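PDB 5GYY: S-locus protein 11 from Brassica rapa subsp. oleifera, which probably acts as the pollen-borne, secreted ligand of the S-locus receptor kinase in self-incompatibility, a small disulfide-rich protein of the defensin-like family. Local coordinates for residues C[10-15]-C[52-57]; C[25-30]-C[42-47]. All blocks are in the same frame, centred on the assembly; numbering follows the deposited sequence.

Interaction 1: C[10-15]-C[52-57]; sequences VHRLNS and YCDCAI. With NAG (2-acetamido-2-deoxy-beta-D-glucopyranose), chain E.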
loop_
_atom_site.group_PDB
_atom_site.type_symbol
_atom_site.label_atom_id
_atom_site.label_comp_id
_atom_site.label_asym_id
_atom_site.label_seq_id
_atom_site.Cartn_x
_atom_site.Cartn_y
_atom_site.Cartn_z
ATOM N N VAL C 10 27.175 -8.036 -2.324
ATOM C CA VAL C 10 25.847 -8.067 -1.727
ATOM C C VAL C 10 24.912 -8.980 -2.528
ATOM O O VAL C 10 24.812 -8.869 -3.743
ATOM C CB VAL C 10 25.243 -6.645 -1.550
ATOM C CG1 VAL C 10 25.127 -5.925 -2.889
ATOM C CG2 VAL C 10 23.882 -6.718 -0.835
ATOM N N HIS C 11 24.248 -9.894 -1.828
ATOM C CA HIS C 11 23.231 -10.761 -2.419
ATOM C C HIS C 11 21.829 -10.369 -1.921
ATOM O O HIS C 11 21.617 -10.098 -0.736
ATOM C CB HIS C 11 23.539 -12.226 -2.102
ATOM C CG HIS C 11 22.699 -13.213 -2.853
ATOM N ND1 HIS C 11 23.244 -14.256 -3.569
ATOM C CD2 HIS C 11 21.354 -13.340 -2.966
ATOM C CE1 HIS C 11 22.271 -14.976 -4.101
ATOM N NE2 HIS C 11 21.116 -14.440 -3.753
ATOM N N ARG C 12 20.889 -10.327 -2.853
ATOM C CA ARG C 12 19.570 -9.769 -2.644
ATOM C C ARG C 12 18.476 -10.817 -2.702
ATOM O O ARG C 12 18.377 -11.570 -3.663
ATOM C CB ARG C 12 19.328 -8.747 -3.726
ATOM C CG ARG C 12 17.967 -8.135 -3.751
ATOM C CD ARG C 12 18.034 -7.055 -4.780
ATOM N NE ARG C 12 18.867 -5.970 -4.278
ATOM C CZ ARG C 12 19.854 -5.407 -4.958
ATOM N NH1 ARG C 12 20.171 -5.865 -6.159
ATOM N NH2 ARG C 12 20.548 -4.415 -4.417
ATOM N N LEU C 13 17.661 -10.871 -1.655
ATOM C CA LEU C 13 16.543 -11.800 -1.604
ATOM C C LEU C 13 15.310 -11.039 -1.125
ATOM O O LEU C 13 15.258 -10.585 0.014
ATOM C CB LEU C 13 16.877 -12.980 -0.692
ATOM C CG LEU C 13 18.127 -13.752 -1.155
ATOM C CD1 LEU C 13 18.578 -14.778 -0.141
ATOM C CD2 LEU C 13 17.905 -14.416 -2.520
ATOM N N ASN C 14 14.338 -10.862 -2.012
ATOM C CA ASN C 14 13.154 -10.081 -1.686
ATOM C C ASN C 14 11.911 -10.946 -1.855
ATOM O O ASN C 14 11.887 -11.822 -2.706
ATOM C CB ASN C 14 13.047 -8.835 -2.579
ATOM C CG ASN C 14 14.326 -7.986 -2.585
ATOM O OD1 ASN C 14 15.107 -8.008 -1.629
ATOM N ND2 ASN C 14 14.549 -7.249 -3.688
ATOM N N SER C 15 10.893 -10.717 -1.028
ATOM C CA SER C 15 9.609 -11.412 -1.174
ATOM C C SER C 15 8.502 -10.727 -0.366
ATOM O O SER C 15 8.792 -9.879 0.478
ATOM C CB SER C 15 9.752 -12.882 -0.778
ATOM O OG SER C 15 10.195 -12.984 0.560
ATOM N N TYR C 52 12.929 -7.183 2.314
ATOM C CA TYR C 52 14.161 -7.064 1.515
ATOM C C TYR C 52 15.314 -7.645 2.284
ATOM O O TYR C 52 15.683 -7.125 3.338
ATOM C CB TYR C 52 14.464 -5.604 1.154
ATOM C CG TYR C 52 13.412 -4.971 0.261
ATOM C CD1 TYR C 52 13.611 -4.868 -1.114
ATOM C CD2 TYR C 52 12.219 -4.480 0.794
ATOM C CE1 TYR C 52 12.653 -4.295 -1.936
ATOM C CE2 TYR C 52 11.256 -3.897 -0.011
ATOM C CZ TYR C 52 11.475 -3.813 -1.379
ATOM O OH TYR C 52 10.516 -3.241 -2.181
ATOM N N CYS C 53 15.849 -8.760 1.802
ATOM C CA CYS C 53 17.097 -9.270 2.379
ATOM C C CYS C 53 18.320 -8.745 1.607
ATOM O O CYS C 53 18.406 -8.893 0.385
ATOM C CB CYS C 53 17.118 -10.795 2.404
ATOM S SG CYS C 53 15.811 -11.525 3.367
ATOM N N ASP C 54 19.240 -8.106 2.328
ATOM C CA ASP C 54 20.519 -7.661 1.765
ATOM C C ASP C 54 21.650 -8.451 2.396
ATOM O O ASP C 54 22.024 -8.197 3.539
ATOM C CB ASP C 54 20.737 -6.167 2.016
ATOM C CG ASP C 54 20.054 -5.298 0.981
ATOM O OD1 ASP C 54 19.917 -5.741 -0.182
ATOM O OD2 ASP C 54 19.626 -4.182 1.331
ATOM N N CYS C 55 22.193 -9.406 1.647
ATOM C CA CYS C 55 23.156 -10.351 2.200
ATOM C C CYS C 55 24.597 -10.104 1.790
ATOM O O CYS C 55 24.925 -10.133 0.603
ATOM C CB CYS C 55 22.743 -11.779 1.841
ATOM S SG CYS C 55 21.231 -12.295 2.686
ATOM N N ALA C 56 25.447 -9.876 2.789
ATOM C CA ALA C 56 26.879 -9.663 2.585
ATOM C C ALA C 56 27.617 -10.980 2.323
ATOM O O ALA C 56 27.742 -11.816 3.226
ATOM C CB ALA C 56 27.467 -8.956 3.793
ATOM N N ILE C 57 28.132 -11.134 1.105
ATOM C CA ILE C 57 28.855 -12.343 0.685
ATOM C C ILE C 57 30.225 -12.023 0.075
ATOM O O ILE C 57 30.500 -10.880 -0.272
ATOM C CB ILE C 57 28.071 -13.106 -0.395
ATOM C CG1 ILE C 57 27.906 -12.224 -1.633
ATOM C CG2 ILE C 57 26.729 -13.582 0.140
ATOM C CD1 ILE C 57 27.393 -12.951 -2.863
HETATM C C1 NAG E . 23.881 -3.538 6.517
HETATM C C2 NAG E . 24.680 -3.021 5.334
HETATM C C3 NAG E . 25.885 -2.188 5.798
HETATM C C4 NAG E . 25.501 -1.177 6.883
HETATM C C5 NAG E . 24.772 -1.974 7.975
HETATM C C6 NAG E . 24.438 -1.260 9.293
HETATM C C7 NAG E . 24.607 -4.575 3.447
HETATM C C8 NAG E . 25.057 -5.899 2.899
HETATM N N2 NAG E . 25.134 -4.191 4.609
HETATM O O3 NAG E . 26.536 -1.566 4.703
HETATM O O4 NAG E . 26.652 -0.491 7.363
HETATM O O5 NAG E . 23.594 -2.470 7.385
HETATM O O6 NAG E . 23.729 -0.072 9.035
HETATM O O7 NAG E . 23.794 -3.894 2.824
HETATM O O HOH W 1 19.219 -3.904 -2.022
HETATM O O HOH W 2 17.135 -6.318 -0.981
#

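Interaction 2: C[25-30]-C[42-47]; sequences HDCEAF and CNCTSP. With NAG (2-acetamido-2-deoxy-beta-D-glucopyranose), chain E.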
loop_
_atom_site.group_PDB
_atom_site.type_symbol
_atom_site.label_atom_id
_atom_site.label_comp_id
_atom_site.label_asym_id
_atom_site.label_seq_id
_atom_site.Cartn_x
_atom_site.Cartn_y
_atom_site.Cartn_z
ATOM N N HIS C 25 18.135 -12.977 11.025
ATOM C CA HIS C 25 18.388 -14.406 11.063
ATOM C C HIS C 25 17.530 -15.156 10.054
ATOM O O HIS C 25 17.985 -16.148 9.487
ATOM C CB HIS C 25 18.213 -14.955 12.480
ATOM C CG HIS C 25 19.280 -14.497 13.431
ATOM N ND1 HIS C 25 19.188 -14.663 14.796
ATOM C CD2 HIS C 25 20.466 -13.878 13.208
ATOM C CE1 HIS C 25 20.269 -14.165 15.374
ATOM N NE2 HIS C 25 21.060 -13.682 14.432
ATOM N N ASP C 26 16.295 -14.686 9.841
ATOM C CA ASP C 26 15.407 -15.290 8.857
ATOM C C ASP C 26 16.017 -15.142 7.474
ATOM O O ASP C 26 16.121 -16.111 6.749
ATOM C CB ASP C 26 14.012 -14.647 8.856
ATOM C CG ASP C 26 13.259 -14.877 10.135
ATOM O OD1 ASP C 26 13.611 -15.832 10.867
ATOM O OD2 ASP C 26 12.312 -14.098 10.401
ATOM N N CYS C 27 16.442 -13.924 7.140
ATOM C CA CYS C 27 17.106 -13.661 5.878
ATOM C C CYS C 27 18.311 -14.575 5.684
ATOM O O CYS C 27 18.492 -15.132 4.599
ATOM C CB CYS C 27 17.524 -12.194 5.783
ATOM S SG CYS C 27 16.151 -11.102 5.340
ATOM N N GLU C 28 19.102 -14.751 6.742
ATOM C CA GLU C 28 20.311 -15.572 6.678
ATOM C C GLU C 28 19.990 -17.041 6.437
ATOM O O GLU C 28 20.657 -17.717 5.651
ATOM C CB GLU C 28 21.144 -15.417 7.959
ATOM C CG GLU C 28 21.868 -14.081 8.070
ATOM C CD GLU C 28 22.247 -13.734 9.509
ATOM O OE1 GLU C 28 22.133 -14.618 10.389
ATOM O OE2 GLU C 28 22.657 -12.577 9.754
ATOM N N ALA C 29 18.950 -17.519 7.102
ATOM C CA ALA C 29 18.496 -18.882 6.916
ATOM C C ALA C 29 17.967 -19.042 5.485
ATOM O O ALA C 29 18.224 -20.055 4.837
ATOM C CB ALA C 29 17.391 -19.221 7.948
ATOM N N PHE C 30 17.237 -18.023 5.019
ATOM C CA PHE C 30 16.695 -17.942 3.665
ATOM C C PHE C 30 17.843 -18.025 2.656
ATOM O O PHE C 30 17.780 -18.786 1.685
ATOM C CB PHE C 30 15.919 -16.623 3.499
ATOM C CG PHE C 30 15.146 -16.501 2.195
ATOM C CD1 PHE C 30 14.770 -17.621 1.470
ATOM C CD2 PHE C 30 14.795 -15.246 1.704
ATOM C CE1 PHE C 30 14.046 -17.498 0.269
ATOM C CE2 PHE C 30 14.080 -15.112 0.521
ATOM C CZ PHE C 30 13.702 -16.244 -0.200
ATOM N N CYS C 42 23.122 -10.816 7.190
ATOM C CA CYS C 42 22.077 -10.248 6.337
ATOM C C CYS C 42 21.373 -9.082 7.030
ATOM O O CYS C 42 20.978 -9.192 8.193
ATOM C CB CYS C 42 21.046 -11.311 5.948
ATOM S SG CYS C 42 21.575 -12.527 4.686
ATOM N N ASN C 43 21.241 -7.960 6.325
ATOM C CA ASN C 43 20.346 -6.892 6.755
ATOM C C ASN C 43 18.951 -7.231 6.226
ATOM O O ASN C 43 18.813 -7.894 5.181
ATOM C CB ASN C 43 20.756 -5.535 6.175
ATOM C CG ASN C 43 22.096 -5.024 6.697
ATOM O OD1 ASN C 43 22.554 -5.396 7.777
ATOM N ND2 ASN C 43 22.721 -4.141 5.913
ATOM N N CYS C 44 17.927 -6.770 6.941
ATOM C CA CYS C 44 16.539 -6.938 6.533
ATOM C C CYS C 44 15.769 -5.631 6.699
ATOM O O CYS C 44 15.881 -4.991 7.721
ATOM C CB CYS C 44 15.872 -8.030 7.370
ATOM S SG CYS C 44 14.120 -8.224 7.034
ATOM N N THR C 45 15.003 -5.225 5.690
ATOM C CA THR C 45 14.089 -4.088 5.839
ATOM C C THR C 45 12.759 -4.412 5.150
ATOM O O THR C 45 12.678 -5.330 4.327
ATOM C CB THR C 45 14.661 -2.772 5.271
ATOM O OG1 THR C 45 13.878 -1.662 5.726
ATOM C CG2 THR C 45 14.656 -2.791 3.746
ATOM N N SER C 46 11.721 -3.640 5.446
ATOM C CA SER C 46 10.378 -4.128 5.163
ATOM C C SER C 46 9.305 -3.126 4.685
ATOM O O SER C 46 8.151 -3.207 5.119
ATOM C CB SER C 46 9.869 -4.843 6.416
ATOM O OG SER C 46 8.662 -5.483 6.133
ATOM N N PRO C 47 9.666 -2.169 3.813
ATOM C CA PRO C 47 8.590 -1.302 3.324
ATOM C C PRO C 47 7.828 -1.961 2.176
ATOM O O PRO C 47 8.218 -3.042 1.715
ATOM C CB PRO C 47 9.362 -0.102 2.782
ATOM C CG PRO C 47 10.573 -0.721 2.223
ATOM C CD PRO C 47 10.952 -1.820 3.193
HETATM C C1 NAG E . 23.881 -3.538 6.517
HETATM C C2 NAG E . 24.680 -3.021 5.334
HETATM C C3 NAG E . 25.885 -2.188 5.798
HETATM C C4 NAG E . 25.501 -1.177 6.883
HETATM C C5 NAG E . 24.772 -1.974 7.975
HETATM C C6 NAG E . 24.438 -1.260 9.293
HETATM C C7 NAG E . 24.607 -4.575 3.447
HETATM C C8 NAG E . 25.057 -5.899 2.899
HETATM N N2 NAG E . 25.134 -4.191 4.609
HETATM O O3 NAG E . 26.536 -1.566 4.703
HETATM O O4 NAG E . 26.652 -0.491 7.363
HETATM O O5 NAG E . 23.594 -2.470 7.385
HETATM O O6 NAG E . 23.729 -0.072 9.035
HETATM O O7 NAG E . 23.794 -3.894 2.824
#

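Interaction 1: C[10-15]-C[52-57]
Asn-14 sets its amide obliquely beside the ring of Tyr-52, a non-hydrogen-bonded pair of two antiparallel strands, and the path of this side chain illustrates how one face of such a sheet can be organised. From CB, CG swings anti to the carbonyl carbon (chi1 -52°), which brings it to 3.5 Å from Tyr-52 CD1. Amide and ring planes stand 59° apart. OD1 rests 3.4 Å from Tyr-52 CA; a water sits between it and Asp-54 OD1, placed to donate to either, with more acceptors around it than protons. ND2, passing beside the ring, is hydrogen-bonded to the backbone of another protein chain. Asp-54 OD1 lies 4.2 Å from Arg-12 NE, too far for a salt bridge; a second water joins the two side chains, donating to Asp-54 OD1 and accepting from Arg-12 NH2 at 2.8 Å, while Asp-54 OD2 is hydrogen-bonded to a polar side chain of another protein chain.

Main-chain bonds frame these groups: His-11 with Cys-55 and Leu-13 with Cys-53 each exchange two. On the opposite face, Leu-13 CB meets Cys-53 CB at 3.8 Å, and Ile-57 CD1 touches His-11 CB. This second face carries helix 23-35, where Leu-13 packs on Phe-30 and Tyr-31, while strand 50-57 runs centrally in the sheet, with 9-16 and 41-45 flanking it.

Interaction 2: C[25-30]-C[42-47]
Cys-42 and Cys-27 face each other where helix 23-35 passes over strand 41-45, and together with Glu-28 they account for most of the surface buried here. The two cysteines are not partners in a disulfide; they meet through their methylene groups, Cys-27 CB standing 3.6 Å from Cys-42 CB, and each sends its sulfur to strand 50-57, Cys-27 to Cys-53 and Cys-42 to Cys-55. The first bond ties helix to sheet and the second joins two neighbouring strands, a scheme related to the cysteine-stabilised alpha-beta fold of defensins.

Glu-28 approaches alongside. Its CG packs 3.6 Å from Cys-42 CB and 3.7 Å from Cys-42 SG, and because the chain stays extended beyond CG (chi2 159°) the carboxylate is carried past the cysteine to its backbone. There OE2 accepts a hydrogen bond from Cys-42 N at 3.1 Å, using the anti lone pair, the one directed away from the other oxygen; the bond is moderately bent, with 148° at the hydrogen. One turn of the helix thus offers both an apolar and a polar hold on the same residue.

Farther along the strand, Cys-27 SG lies 3.7 Å from Cys-44 CB, and Cys-44 in turn is bonded to Cys-19. Between Cys-42 and Cys-44, Asn-43 points away from the helix and carries the N-linked sugar, its ND2 joined to C1 of N-acetylglucosamine. Alternation along the strand therefore separates cystines from glycan. The chemistry implies that 25-30 rests on 42-45 through sulfur and methylene packing and one carboxylate bond to a main-chain N-H, while the helix's covalent tie goes to the neighbouring strand through Cys-53.

In the fold
Read from the N terminus, the chain enters the sheet through strand 9-16, turns into helix 23-35, returns along strand 41-45 and finishes in strand 50-57. Interaction 2 closes the shorter loop, from helix to second strand, and lies wholly within the longer one that interaction 1 completes by pairing the first strand with the last; the two do not cross. Their centres are about 7 Å apart. Two disulfides bind one contact to the other, and the ring of Tyr-52 adds packing against Pro-47. Helix and three-stranded sheet thereby become one small cross-linked unit, as in other defensin-like proteins.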